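Integral membrane indolylacetylinositol arabinosyltransferase EmbB (Mycolicibacterium smegmatis MC2 155, PDB 7BVC) probably transfers arabinose units at the cell membrane, polymerising them into the arabinan of mycobacterial cell-wall arabinogalactan. Local coordinates at residues B[857-862]-B[953-958]; B[913-918]-B[1032-1037]; B[261-266]-B[368-373]. All coordinates share one frame; numbering follows the deposited sequence.

Interaction 1 (B[857-862]-B[953-958]); sequences HPLVVI and PELQSV
His857 meets the loop at Pro953 and Glu954 with the edge of its imidazole. From CB the side chain leaves with CG beside the backbone N, opposite the carbonyl carbon (chi1 -60°), which carries the ring across to residues 953-954. CG is still 4.2 Å from Pro953 O; the next atom, ND1, donates a nearly straight hydrogen bond to that oxygen (ND1 to O 3.3 Å, N-H...O angle 167°). The oxygen lies close to the ring plane, whereas the donor is tilted 26° from the carbonyl plane. CE1 rests on Glu954 CB at 3.5 Å and is also the ring atom nearest Glu954 OE1, at 3.6 Å; NE2 stays farther from that oxygen, with no hydrogen bond between them. The glutamate chain runs alongside the imidazole, pointing the same way.

Deeper in, the Pro953 ring is packed by aliphatic groups: its CD touches Val861 CG1 at 3.7 Å and its CG lies 4.2 Å from Leu859 CB. Leu955 CD1 adds looser contacts with Leu859 and Pro858, the centre of an inverse gamma turn. Within the EmbC C-terminal domain, residues 857-859 lead into strand 860-866, while 953-955 lead into the short, weakly bonded strand 956-957, which edges the mixed sheet beside strand 737-739.

Interaction 2 (B[913-918]-B[1032-1037]); sequences WRNLRY and VMSTYL
Arg917 and Asn915, from one strand, project toward Tyr1036 on another, and these three side chains make most of the contact. The first kind of interaction is between a guanidinium and an aromatic edge. One face of the Arg917 guanidinium is turned to the rim of the tyrosine ring, with NH2 3.5 Å from Tyr1036 CD1 and NE 3.8 Å from Tyr1036 CE1. The two planes are 70° apart, and CZ lies near the plane of the ring, beyond its edge. The positive group therefore does not sit over the pi face, and the geometry is not that of a cation-pi pair. A bend at chi2 (87°) turns the arginine chain and brings its end alongside the ring; NH2 also comes to 3.8 Å from Thr1035 O.

Polar proximity without bonding is the second kind. Asn915 ND2 lies 3.5 Å from Tyr1036 OH, but the angle is too poor for a hydrogen bond, and 3.6 Å from Ser1034 OG. The asparagine and tyrosine side chains cross at about a right angle. Tyr1036 OH is hydrogen-bonded to Glu740, and the other end of the asparagine amide, OD1, has weak hydrogen bonds with Arg951 and Thr863. The tyrosine hydroxyl thus has its polar partner outside the two strands.

Strands 914-918 and 1035-1037 pass 10.4 Å apart at an angle of 40°, too far for backbone pairing, and the contact runs through side chains, apart from the approach of Arg917 NH2 to Thr1035 O. It thereby joins two different sheets of the EmbC C-terminal domain: strand 914-918 edges a four-stranded antiparallel one beside strand 860-866, whereas 1028-1037 lies inside a six-stranded mixed one between strands 737-739 and 1047-1053.

Interaction 3 (B[261-266]-B[368-373]); sequences TVTAVD and AAMWAA
At the start of helix 264-279, a predicted transmembrane helix of the GT-C-type membrane region, Val265 packs against Met370 and Trp371 of helix 367-381, another predicted membrane span. The valine branches divide the work. CG2 sits over the indole, 3.6 Å from the centroid of the five-membered ring of Trp371 and only 12° off its normal, a CH-pi contact made squarely on the face. With chi1 near -178°, CG1 of Val265 lies opposite its own backbone N, and this puts CG2 beside that N, where it meets the ring. CG1 instead reaches the backbone, 3.8 Å from Met370 O. The same CG2 also lies 4.3 Å from Met370 CB, a looser contact made at roughly a right angle to the direction of the indole.

Two predicted membrane spans, distant in sequence, are thus joined where the first of them begins, by apolar groups on one turn of each. Ala264 extends the tryptophan contact outward: its CB lies 4.3 Å from Trp371 CZ2. On the other flank Met370, bent at chi2 and chi3, swings CE to 3.9 Å from Thr263 OG1, crossing the threonine at about a right angle. That hydroxyl also donates a weak hydrogen bond to Asp266 OD2 (3.4 Å) on the first turn. Asp266 in turn forms a salt bridge with Arg353, which also binds Thr261 O, and so ties the loop before the helix to helix 342-355. From this last helix Trp348 touches both Val265 and Met370.

How the interactions relate
Interactions 1 and 2 form one continuous piece of the EmbC C-terminal domain, their centres 9 Å apart and their segments alternating along the chain. Strands 860-866 and 914-918 are neighbours in one antiparallel sheet: Leu916 N lies 2.8 Å from Ile862 O, and Val860 N 2.9 Å from Tyr918 O, both probable hydrogen bonds. Tyr1036 of interaction 2 also packs on interaction 1, its CD2 3.5 Å from Leu955 CD2. Interaction 3 belongs to the membrane region, its centre 53 Å from that of interaction 1 and 52 Å from that of interaction 2. None of the contacting residues lines the ethambutol pocket, which draws on both the membrane region and the C-terminal domain.

Interaction 1 (B[857-862]-B[953-958])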
ATOM      1  N   HIS B 857     -34.613  -1.571 -30.709  1.00 76.94           N
ATOM      2  CA  HIS B 857     -33.675  -0.465 -30.913  1.00 76.94           C
ATOM      3  C   HIS B 857     -33.858   0.577 -29.815  1.00 76.94           C
ATOM      4  O   HIS B 857     -34.277   1.710 -30.082  1.00 76.94           O
ATOM      5  CB  HIS B 857     -33.876   0.168 -32.290  1.00 76.94           C
ATOM      6  CG  HIS B 857     -33.664  -0.777 -33.430  1.00 76.94           C
ATOM      7  ND1 HIS B 857     -32.412  -1.183 -33.839  1.00 76.94           N
ATOM      8  CD2 HIS B 857     -34.545  -1.393 -34.252  1.00 76.94           C
ATOM      9  CE1 HIS B 857     -32.532  -2.009 -34.862  1.00 76.94           C
ATOM     10  NE2 HIS B 857     -33.817  -2.153 -35.133  1.00 76.94           N
ATOM     11  N   PRO B 858     -33.554   0.232 -28.562  1.00 70.19           N
ATOM     12  CA  PRO B 858     -33.824   1.166 -27.465  1.00 70.19           C
ATOM     13  C   PRO B 858     -32.677   2.112 -27.140  1.00 70.19           C
ATOM     14  O   PRO B 858     -32.345   2.264 -25.960  1.00 70.19           O
ATOM     15  CB  PRO B 858     -34.093   0.220 -26.293  1.00 70.19           C
ATOM     16  CG  PRO B 858     -33.123  -0.896 -26.544  1.00 70.19           C
ATOM     17  CD  PRO B 858     -33.001  -1.038 -28.054  1.00 70.19           C
ATOM     18  N   LEU B 859     -32.079   2.769 -28.132  1.00 62.98           N
ATOM     19  CA  LEU B 859     -30.941   3.632 -27.837  1.00 62.98           C
ATOM     20  C   LEU B 859     -30.752   4.672 -28.931  1.00 62.98           C
ATOM     21  O   LEU B 859     -31.078   4.437 -30.097  1.00 62.98           O
ATOM     22  CB  LEU B 859     -29.646   2.824 -27.676  1.00 62.98           C
ATOM     23  CG  LEU B 859     -29.216   2.395 -26.274  1.00 62.98           C
ATOM     24  CD1 LEU B 859     -28.013   1.481 -26.357  1.00 62.98           C
ATOM     25  CD2 LEU B 859     -28.905   3.601 -25.410  1.00 62.98           C
ATOM     26  N   VAL B 860     -30.220   5.825 -28.529  1.00 64.06           N
ATOM     27  CA  VAL B 860     -29.639   6.814 -29.428  1.00 64.06           C
ATOM     28  C   VAL B 860     -28.261   7.147 -28.872  1.00 64.06           C
ATOM     29  O   VAL B 860     -28.147   7.600 -27.728  1.00 64.06           O
ATOM     30  CB  VAL B 860     -30.502   8.081 -29.545  1.00 64.06           C
ATOM     31  CG1 VAL B 860     -29.708   9.209 -30.179  1.00 64.06           C
ATOM     32  CG2 VAL B 860     -31.762   7.795 -30.345  1.00 64.06           C
ATOM     33  N   VAL B 861     -27.220   6.913 -29.662  1.00 62.30           N
ATOM     34  CA  VAL B 861     -25.858   6.984 -29.150  1.00 62.30           C
ATOM     35  C   VAL B 861     -25.072   8.022 -29.935  1.00 62.30           C
ATOM     36  O   VAL B 861     -25.307   8.244 -31.127  1.00 62.30           O
ATOM     37  CB  VAL B 861     -25.170   5.601 -29.201  1.00 62.30           C
ATOM     38  CG1 VAL B 861     -24.944   5.162 -30.637  1.00 62.30           C
ATOM     39  CG2 VAL B 861     -23.873   5.614 -28.424  1.00 62.30           C
ATOM     40  N   ILE B 862     -24.141   8.679 -29.245  1.00 63.04           N
ATOM     41  CA  ILE B 862     -23.278   9.695 -29.843  1.00 63.04           C
ATOM     42  C   ILE B 862     -21.838   9.396 -29.449  1.00 63.04           C
ATOM     43  O   ILE B 862     -21.523   9.332 -28.258  1.00 63.04           O
ATOM     44  CB  ILE B 862     -23.666  11.116 -29.404  1.00 63.04           C
ATOM     45  CG1 ILE B 862     -25.019  11.511 -29.992  1.00 63.04           C
ATOM     46  CG2 ILE B 862     -22.600  12.115 -29.820  1.00 63.04           C
ATOM     47  CD1 ILE B 862     -25.449  12.905 -29.612  1.00 63.04           C
ATOM     48  N   PRO B 953     -28.273   2.629 -32.906  1.00 64.33           N
ATOM     49  CA  PRO B 953     -27.633   1.352 -33.240  1.00 64.33           C
ATOM     50  C   PRO B 953     -28.622   0.205 -33.365  1.00 64.33           C
ATOM     51  O   PRO B 953     -29.674   0.179 -32.725  1.00 64.33           O
ATOM     52  CB  PRO B 953     -26.676   1.120 -32.069  1.00 64.33           C
ATOM     53  CG  PRO B 953     -27.211   1.945 -30.957  1.00 64.33           C
ATOM     54  CD  PRO B 953     -27.858   3.133 -31.585  1.00 64.33           C
ATOM     55  N   GLU B 954     -28.259  -0.752 -34.216  1.00 66.26           N
ATOM     56  CA  GLU B 954     -28.945  -2.033 -34.319  1.00 66.26           C
ATOM     57  C   GLU B 954     -28.111  -3.072 -33.579  1.00 66.26           C
ATOM     58  O   GLU B 954     -26.933  -3.268 -33.899  1.00 66.26           O
ATOM     59  CB  GLU B 954     -29.142  -2.433 -35.780  1.00 66.26           C
ATOM     60  CG  GLU B 954     -29.559  -3.880 -35.974  1.00 66.26           C
ATOM     61  CD  GLU B 954     -30.109  -4.148 -37.361  1.00 66.26           C
ATOM     62  OE1 GLU B 954     -31.338  -4.023 -37.550  1.00 66.26           O
ATOM     63  OE2 GLU B 954     -29.313  -4.485 -38.262  1.00 66.26           O
ATOM     64  N   LEU B 955     -28.716  -3.738 -32.601  1.00 60.28           N
ATOM     65  CA  LEU B 955     -27.988  -4.556 -31.643  1.00 60.28           C
ATOM     66  C   LEU B 955     -28.259  -6.041 -31.873  1.00 60.28           C
ATOM     67  O   LEU B 955     -29.096  -6.434 -32.690  1.00 60.28           O
ATOM     68  CB  LEU B 955     -28.357  -4.150 -30.216  1.00 60.28           C
ATOM     69  CG  LEU B 955     -27.958  -2.729 -29.823  1.00 60.28           C
ATOM     70  CD1 LEU B 955     -28.786  -2.237 -28.647  1.00 60.28           C
ATOM     71  CD2 LEU B 955     -26.479  -2.667 -29.507  1.00 60.28           C
ATOM     72  N   GLN B 956     -27.529  -6.864 -31.124  1.00 58.72           N
ATOM     73  CA  GLN B 956     -27.611  -8.317 -31.192  1.00 58.72           C
ATOM     74  C   GLN B 956     -26.950  -8.888 -29.948  1.00 58.72           C
ATOM     75  O   GLN B 956     -25.999  -8.307 -29.419  1.00 58.72           O
ATOM     76  CB  GLN B 956     -26.936  -8.860 -32.457  1.00 58.72           C
ATOM     77  CG  GLN B 956     -27.220 -10.324 -32.738  1.00 58.72           C
ATOM     78  CD  GLN B 956     -26.551 -10.810 -34.008  1.00 58.72           C
ATOM     79  OE1 GLN B 956     -26.802 -11.922 -34.468  1.00 58.72           O
ATOM     80  NE2 GLN B 956     -25.693  -9.976 -34.580  1.00 58.72           N
ATOM     81  N   SER B 957     -27.458 -10.030 -29.493  1.00 58.81           N
ATOM     82  CA  SER B 957     -26.954 -10.657 -28.281  1.00 58.81           C
ATOM     83  C   SER B 957     -25.513 -11.129 -28.472  1.00 58.81           C
ATOM     84  O   SER B 957     -24.968 -11.137 -29.579  1.00 58.81           O
ATOM     85  CB  SER B 957     -27.846 -11.832 -27.884  1.00 58.81           C
ATOM     86  OG  SER B 957     -27.541 -12.284 -26.577  1.00 58.81           O
ATOM     87  N   VAL B 958     -24.889 -11.525 -27.366  1.00 55.11           N
ATOM     88  CA  VAL B 958     -23.537 -12.072 -27.414  1.00 55.11           C
ATOM     89  C   VAL B 958     -23.562 -13.579 -27.622  1.00 55.11           C
ATOM     90  O   VAL B 958     -22.744 -14.124 -28.366  1.00 55.11           O
ATOM     91  CB  VAL B 958     -22.765 -11.687 -26.137  1.00 55.11           C
ATOM     92  CG1 VAL B 958     -21.569 -12.602 -25.931  1.00 55.11           C
ATOM     93  CG2 VAL B 958     -22.314 -10.243 -26.207  1.00 55.11           C
TER

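Interaction 2 (B[913-918]-B[1032-1037])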
ATOM      1  N   TRP B 913     -12.264   8.354 -26.466  1.00 62.99           N
ATOM      2  CA  TRP B 913     -13.417   8.278 -27.352  1.00 62.99           C
ATOM      3  C   TRP B 913     -14.392   7.278 -26.748  1.00 62.99           C
ATOM      4  O   TRP B 913     -14.023   6.128 -26.496  1.00 62.99           O
ATOM      5  CB  TRP B 913     -13.012   7.832 -28.756  1.00 62.99           C
ATOM      6  CG  TRP B 913     -12.482   8.913 -29.654  1.00 62.99           C
ATOM      7  CD1 TRP B 913     -11.195   9.061 -30.080  1.00 62.99           C
ATOM      8  CD2 TRP B 913     -13.230   9.970 -30.266  1.00 62.99           C
ATOM      9  NE1 TRP B 913     -11.092  10.154 -30.903  1.00 62.99           N
ATOM     10  CE2 TRP B 913     -12.328  10.729 -31.035  1.00 62.99           C
ATOM     11  CE3 TRP B 913     -14.574  10.353 -30.230  1.00 62.99           C
ATOM     12  CZ2 TRP B 913     -12.725  11.848 -31.760  1.00 62.99           C
ATOM     13  CZ3 TRP B 913     -14.966  11.463 -30.952  1.00 62.99           C
ATOM     14  CH2 TRP B 913     -14.046  12.198 -31.706  1.00 62.99           C
ATOM     15  N   ARG B 914     -15.632   7.706 -26.520  1.00 65.20           N
ATOM     16  CA  ARG B 914     -16.608   6.860 -25.851  1.00 65.20           C
ATOM     17  C   ARG B 914     -17.980   7.097 -26.459  1.00 65.20           C
ATOM     18  O   ARG B 914     -18.147   7.896 -27.386  1.00 65.20           O
ATOM     19  CB  ARG B 914     -16.628   7.129 -24.343  1.00 65.20           C
ATOM     20  CG  ARG B 914     -16.689   8.598 -23.986  1.00 65.20           C
ATOM     21  CD  ARG B 914     -16.493   8.801 -22.501  1.00 65.20           C
ATOM     22  NE  ARG B 914     -16.568  10.208 -22.128  1.00 65.20           N
ATOM     23  CZ  ARG B 914     -15.530  11.033 -22.127  1.00 65.20           C
ATOM     24  NH1 ARG B 914     -14.335  10.590 -22.485  1.00 65.20           N
ATOM     25  NH2 ARG B 914     -15.683  12.299 -21.769  1.00 65.20           N
ATOM     26  N   ASN B 915     -18.969   6.394 -25.920  1.00 62.63           N
ATOM     27  CA  ASN B 915     -20.345   6.460 -26.390  1.00 62.63           C
ATOM     28  C   ASN B 915     -21.216   7.120 -25.329  1.00 62.63           C
ATOM     29  O   ASN B 915     -21.180   6.727 -24.159  1.00 62.63           O
ATOM     30  CB  ASN B 915     -20.876   5.062 -26.711  1.00 62.63           C
ATOM     31  CG  ASN B 915     -20.423   4.563 -28.066  1.00 62.63           C
ATOM     32  OD1 ASN B 915     -20.277   5.337 -29.008  1.00 62.63           O
ATOM     33  ND2 ASN B 915     -20.203   3.259 -28.172  1.00 62.63           N
ATOM     34  N   LEU B 916     -21.991   8.116 -25.743  1.00 63.66           N
ATOM     35  CA  LEU B 916     -22.984   8.759 -24.898  1.00 63.66           C
ATOM     36  C   LEU B 916     -24.336   8.144 -25.223  1.00 63.66           C
ATOM     37  O   LEU B 916     -24.734   8.105 -26.393  1.00 63.66           O
ATOM     38  CB  LEU B 916     -23.024  10.269 -25.136  1.00 63.66           C
ATOM     39  CG  LEU B 916     -21.719  11.023 -25.405  1.00 63.66           C
ATOM     40  CD1 LEU B 916     -21.976  12.517 -25.503  1.00 63.66           C
ATOM     41  CD2 LEU B 916     -20.669  10.731 -24.352  1.00 63.66           C
ATOM     42  N   ARG B 917     -25.029   7.671 -24.190  1.00 62.92           N
ATOM     43  CA  ARG B 917     -26.267   6.920 -24.339  1.00 62.92           C
ATOM     44  C   ARG B 917     -27.469   7.812 -24.061  1.00 62.92           C
ATOM     45  O   ARG B 917     -27.453   8.624 -23.133  1.00 62.92           O
ATOM     46  CB  ARG B 917     -26.299   5.721 -23.388  1.00 62.92           C
ATOM     47  CG  ARG B 917     -25.354   4.583 -23.744  1.00 62.92           C
ATOM     48  CD  ARG B 917     -23.977   4.803 -23.147  1.00 62.92           C
ATOM     49  NE  ARG B 917     -23.064   3.703 -23.437  1.00 62.92           N
ATOM     50  CZ  ARG B 917     -22.715   2.775 -22.554  1.00 62.92           C
ATOM     51  NH1 ARG B 917     -23.201   2.815 -21.322  1.00 62.92           N
ATOM     52  NH2 ARG B 917     -21.878   1.808 -22.901  1.00 62.92           N
ATOM     53  N   TYR B 918     -28.516   7.646 -24.867  1.00 65.87           N
ATOM     54  CA  TYR B 918     -29.796   8.312 -24.644  1.00 65.87           C
ATOM     55  C   TYR B 918     -30.881   7.270 -24.872  1.00 65.87           C
ATOM     56  O   TYR B 918     -31.185   6.924 -26.025  1.00 65.87           O
ATOM     57  CB  TYR B 918     -29.980   9.510 -25.573  1.00 65.87           C
ATOM     58  CG  TYR B 918     -28.839  10.501 -25.539  1.00 65.87           C
ATOM     59  CD1 TYR B 918     -28.661  11.344 -24.454  1.00 65.87           C
ATOM     60  CD2 TYR B 918     -27.943  10.592 -26.592  1.00 65.87           C
ATOM     61  CE1 TYR B 918     -27.624  12.251 -24.420  1.00 65.87           C
ATOM     62  CE2 TYR B 918     -26.900  11.493 -26.565  1.00 65.87           C
ATOM     63  CZ  TYR B 918     -26.747  12.319 -25.476  1.00 65.87           C
ATOM     64  OH  TYR B 918     -25.711  13.222 -25.440  1.00 65.87           O
ATOM     65  N   VAL B1032     -11.596  -2.988 -30.251  1.00 55.78           N
ATOM     66  CA  VAL B1032     -12.753  -2.942 -29.356  1.00 55.78           C
ATOM     67  C   VAL B1032     -14.046  -2.912 -30.169  1.00 55.78           C
ATOM     68  O   VAL B1032     -14.105  -2.394 -31.289  1.00 55.78           O
ATOM     69  CB  VAL B1032     -12.650  -1.725 -28.420  1.00 55.78           C
ATOM     70  CG1 VAL B1032     -13.839  -1.641 -27.473  1.00 55.78           C
ATOM     71  CG2 VAL B1032     -11.363  -1.772 -27.632  1.00 55.78           C
ATOM     72  N   MET B1033     -15.101  -3.481 -29.587  1.00 56.70           N
ATOM     73  CA  MET B1033     -16.442  -3.427 -30.150  1.00 56.70           C
ATOM     74  C   MET B1033     -17.369  -2.685 -29.195  1.00 56.70           C
ATOM     75  O   MET B1033     -17.071  -2.518 -28.010  1.00 56.70           O
ATOM     76  CB  MET B1033     -16.998  -4.830 -30.429  1.00 56.70           C
ATOM     77  CG  MET B1033     -16.114  -5.698 -31.301  1.00 56.70           C
ATOM     78  SD  MET B1033     -16.868  -7.298 -31.626  1.00 56.70           S
ATOM     79  CE  MET B1033     -18.245  -6.812 -32.659  1.00 56.70           C
ATOM     80  N   SER B1034     -18.501  -2.232 -29.727  1.00 58.73           N
ATOM     81  CA  SER B1034     -19.473  -1.471 -28.953  1.00 58.73           C
ATOM     82  C   SER B1034     -20.483  -2.423 -28.322  1.00 58.73           C
ATOM     83  O   SER B1034     -21.210  -3.126 -29.031  1.00 58.73           O
ATOM     84  CB  SER B1034     -20.178  -0.441 -29.829  1.00 58.73           C
ATOM     85  OG  SER B1034     -19.273   0.551 -30.285  1.00 58.73           O
ATOM     86  N   THR B1035     -20.532  -2.433 -26.992  1.00 55.18           N
ATOM     87  CA  THR B1035     -21.383  -3.337 -26.233  1.00 55.18           C
ATOM     88  C   THR B1035     -22.129  -2.561 -25.159  1.00 55.18           C
ATOM     89  O   THR B1035     -21.593  -1.609 -24.583  1.00 55.18           O
ATOM     90  CB  THR B1035     -20.563  -4.457 -25.583  1.00 55.18           C
ATOM     91  OG1 THR B1035     -19.412  -3.895 -24.944  1.00 55.18           O
ATOM     92  CG2 THR B1035     -20.116  -5.467 -26.623  1.00 55.18           C
ATOM     93  N   TYR B1036     -23.365  -2.976 -24.890  1.00 55.18           N
ATOM     94  CA  TYR B1036     -24.202  -2.347 -23.877  1.00 55.18           C
ATOM     95  C   TYR B1036     -24.921  -3.414 -23.065  1.00 55.18           C
ATOM     96  O   TYR B1036     -25.403  -4.408 -23.615  1.00 55.18           O
ATOM     97  CB  TYR B1036     -25.238  -1.402 -24.501  1.00 55.18           C
ATOM     98  CG  TYR B1036     -24.711  -0.548 -25.629  1.00 55.18           C
ATOM     99  CD1 TYR B1036     -23.977   0.601 -25.373  1.00 55.18           C
ATOM    100  CD2 TYR B1036     -24.955  -0.888 -26.950  1.00 55.18           C
ATOM    101  CE1 TYR B1036     -23.499   1.384 -26.406  1.00 55.18           C
ATOM    102  CE2 TYR B1036     -24.481  -0.113 -27.984  1.00 55.18           C
ATOM    103  CZ  TYR B1036     -23.756   1.020 -27.708  1.00 55.18           C
ATOM    104  OH  TYR B1036     -23.286   1.789 -28.744  1.00 55.18           O
ATOM    105  N   LEU B1037     -24.999  -3.197 -21.756  1.00 53.15           N
ATOM    106  CA  LEU B1037     -25.753  -4.082 -20.879  1.00 53.15           C
ATOM    107  C   LEU B1037     -27.234  -3.735 -20.978  1.00 53.15           C
ATOM    108  O   LEU B1037     -27.623  -2.590 -20.731  1.00 53.15           O
ATOM    109  CB  LEU B1037     -25.259  -3.961 -19.442  1.00 53.15           C
ATOM    110  CG  LEU B1037     -25.928  -4.884 -18.424  1.00 53.15           C
ATOM    111  CD1 LEU B1037     -25.740  -6.335 -18.821  1.00 53.15           C
ATOM    112  CD2 LEU B1037     -25.373  -4.631 -17.036  1.00 53.15           C
TER

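Interaction 3 (B[261-266]-B[368-373])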
ATOM      1  N   THR B 261     -31.537 -34.013  18.234  1.00 59.45           N
ATOM      2  CA  THR B 261     -32.213 -32.860  18.806  1.00 59.45           C
ATOM      3  C   THR B 261     -32.352 -31.796  17.729  1.00 59.45           C
ATOM      4  O   THR B 261     -31.489 -31.654  16.858  1.00 59.45           O
ATOM      5  CB  THR B 261     -31.466 -32.309  20.029  1.00 59.45           C
ATOM      6  OG1 THR B 261     -32.269 -31.313  20.674  1.00 59.45           O
ATOM      7  CG2 THR B 261     -30.128 -31.701  19.632  1.00 59.45           C
ATOM      8  N   VAL B 262     -33.461 -31.063  17.781  1.00 54.91           N
ATOM      9  CA  VAL B 262     -33.756 -30.011  16.818  1.00 54.91           C
ATOM     10  C   VAL B 262     -34.094 -28.742  17.586  1.00 54.91           C
ATOM     11  O   VAL B 262     -34.911 -28.771  18.511  1.00 54.91           O
ATOM     12  CB  VAL B 262     -34.912 -30.398  15.877  1.00 54.91           C
ATOM     13  CG1 VAL B 262     -35.245 -29.246  14.947  1.00 54.91           C
ATOM     14  CG2 VAL B 262     -34.552 -31.638  15.080  1.00 54.91           C
ATOM     15  N   THR B 263     -33.461 -27.639  17.208  1.00 52.28           N
ATOM     16  CA  THR B 263     -33.693 -26.335  17.809  1.00 52.28           C
ATOM     17  C   THR B 263     -34.137 -25.353  16.731  1.00 52.28           C
ATOM     18  O   THR B 263     -34.340 -25.717  15.571  1.00 52.28           O
ATOM     19  CB  THR B 263     -32.434 -25.834  18.523  1.00 52.28           C
ATOM     20  OG1 THR B 263     -31.308 -25.942  17.643  1.00 52.28           O
ATOM     21  CG2 THR B 263     -32.169 -26.659  19.771  1.00 52.28           C
ATOM     22  N   ALA B 264     -34.291 -24.092  17.125  1.00 47.73           N
ATOM     23  CA  ALA B 264     -34.666 -23.042  16.190  1.00 47.73           C
ATOM     24  C   ALA B 264     -33.471 -22.439  15.468  1.00 47.73           C
ATOM     25  O   ALA B 264     -33.662 -21.669  14.522  1.00 47.73           O
ATOM     26  CB  ALA B 264     -35.434 -21.934  16.916  1.00 47.73           C
ATOM     27  N   VAL B 265     -32.250 -22.768  15.889  1.00 44.53           N
ATOM     28  CA  VAL B 265     -31.068 -22.255  15.208  1.00 44.53           C
ATOM     29  C   VAL B 265     -30.751 -23.099  13.978  1.00 44.53           C
ATOM     30  O   VAL B 265     -30.217 -22.585  12.987  1.00 44.53           O
ATOM     31  CB  VAL B 265     -29.880 -22.211  16.183  1.00 44.53           C
ATOM     32  CG1 VAL B 265     -28.643 -21.643  15.505  1.00 44.53           C
ATOM     33  CG2 VAL B 265     -30.239 -21.415  17.420  1.00 44.53           C
ATOM     34  N   ASP B 266     -31.078 -24.393  14.017  1.00 46.71           N
ATOM     35  CA  ASP B 266     -30.796 -25.268  12.885  1.00 46.71           C
ATOM     36  C   ASP B 266     -31.570 -24.837  11.650  1.00 46.71           C
ATOM     37  O   ASP B 266     -31.001 -24.738  10.556  1.00 46.71           O
ATOM     38  CB  ASP B 266     -31.131 -26.714  13.243  1.00 46.71           C
ATOM     39  CG  ASP B 266     -30.149 -27.313  14.223  1.00 46.71           C
ATOM     40  OD1 ASP B 266     -28.949 -26.987  14.137  1.00 46.71           O
ATOM     41  OD2 ASP B 266     -30.577 -28.111  15.082  1.00 46.71           O
ATOM     42  N   ALA B 368     -28.262 -18.604  23.974  1.00 45.62           N
ATOM     43  CA  ALA B 368     -27.509 -17.492  23.406  1.00 45.62           C
ATOM     44  C   ALA B 368     -26.198 -17.964  22.794  1.00 45.62           C
ATOM     45  O   ALA B 368     -25.770 -17.429  21.768  1.00 45.62           O
ATOM     46  CB  ALA B 368     -27.245 -16.434  24.476  1.00 45.62           C
ATOM     47  N   ALA B 369     -25.557 -18.968  23.394  1.00 45.52           N
ATOM     48  CA  ALA B 369     -24.315 -19.490  22.832  1.00 45.52           C
ATOM     49  C   ALA B 369     -24.557 -20.168  21.489  1.00 45.52           C
ATOM     50  O   ALA B 369     -23.769 -19.998  20.551  1.00 45.52           O
ATOM     51  CB  ALA B 369     -23.663 -20.460  23.813  1.00 45.52           C
ATOM     52  N   MET B 370     -25.647 -20.930  21.373  1.00 45.79           N
ATOM     53  CA  MET B 370     -25.975 -21.560  20.098  1.00 45.79           C
ATOM     54  C   MET B 370     -26.291 -20.516  19.037  1.00 45.79           C
ATOM     55  O   MET B 370     -25.840 -20.628  17.889  1.00 45.79           O
ATOM     56  CB  MET B 370     -27.154 -22.518  20.273  1.00 45.79           C
ATOM     57  CG  MET B 370     -26.759 -23.910  20.727  1.00 45.79           C
ATOM     58  SD  MET B 370     -26.060 -24.906  19.397  1.00 45.79           S
ATOM     59  CE  MET B 370     -27.531 -25.291  18.454  1.00 45.79           C
ATOM     60  N   TRP B 371     -27.069 -19.493  19.400  1.00 42.21           N
ATOM     61  CA  TRP B 371     -27.369 -18.429  18.450  1.00 42.21           C
ATOM     62  C   TRP B 371     -26.100 -17.717  18.006  1.00 42.21           C
ATOM     63  O   TRP B 371     -25.932 -17.418  16.819  1.00 42.21           O
ATOM     64  CB  TRP B 371     -28.354 -17.434  19.063  1.00 42.21           C
ATOM     65  CG  TRP B 371     -29.779 -17.865  18.955  1.00 42.21           C
ATOM     66  CD1 TRP B 371     -30.559 -18.369  19.950  1.00 42.21           C
ATOM     67  CD2 TRP B 371     -30.597 -17.834  17.781  1.00 42.21           C
ATOM     68  NE1 TRP B 371     -31.813 -18.653  19.471  1.00 42.21           N
ATOM     69  CE2 TRP B 371     -31.861 -18.333  18.141  1.00 42.21           C
ATOM     70  CE3 TRP B 371     -30.381 -17.433  16.460  1.00 42.21           C
ATOM     71  CZ2 TRP B 371     -32.905 -18.442  17.229  1.00 42.21           C
ATOM     72  CZ3 TRP B 371     -31.419 -17.541  15.557  1.00 42.21           C
ATOM     73  CH2 TRP B 371     -32.665 -18.040  15.945  1.00 42.21           C
ATOM     74  N   ALA B 372     -25.189 -17.448  18.943  1.00 40.16           N
ATOM     75  CA  ALA B 372     -23.942 -16.776  18.602  1.00 40.16           C
ATOM     76  C   ALA B 372     -23.105 -17.626  17.658  1.00 40.16           C
ATOM     77  O   ALA B 372     -22.579 -17.127  16.658  1.00 40.16           O
ATOM     78  CB  ALA B 372     -23.158 -16.452  19.871  1.00 40.16           C
ATOM     79  N   ALA B 373     -22.968 -18.918  17.962  1.00 41.17           N
ATOM     80  CA  ALA B 373     -22.200 -19.807  17.097  1.00 41.17           C
ATOM     81  C   ALA B 373     -22.783 -19.837  15.689  1.00 41.17           C
ATOM     82  O   ALA B 373     -22.057 -19.677  14.700  1.00 41.17           O
ATOM     83  CB  ALA B 373     -22.157 -21.212  17.694  1.00 41.17           C
TER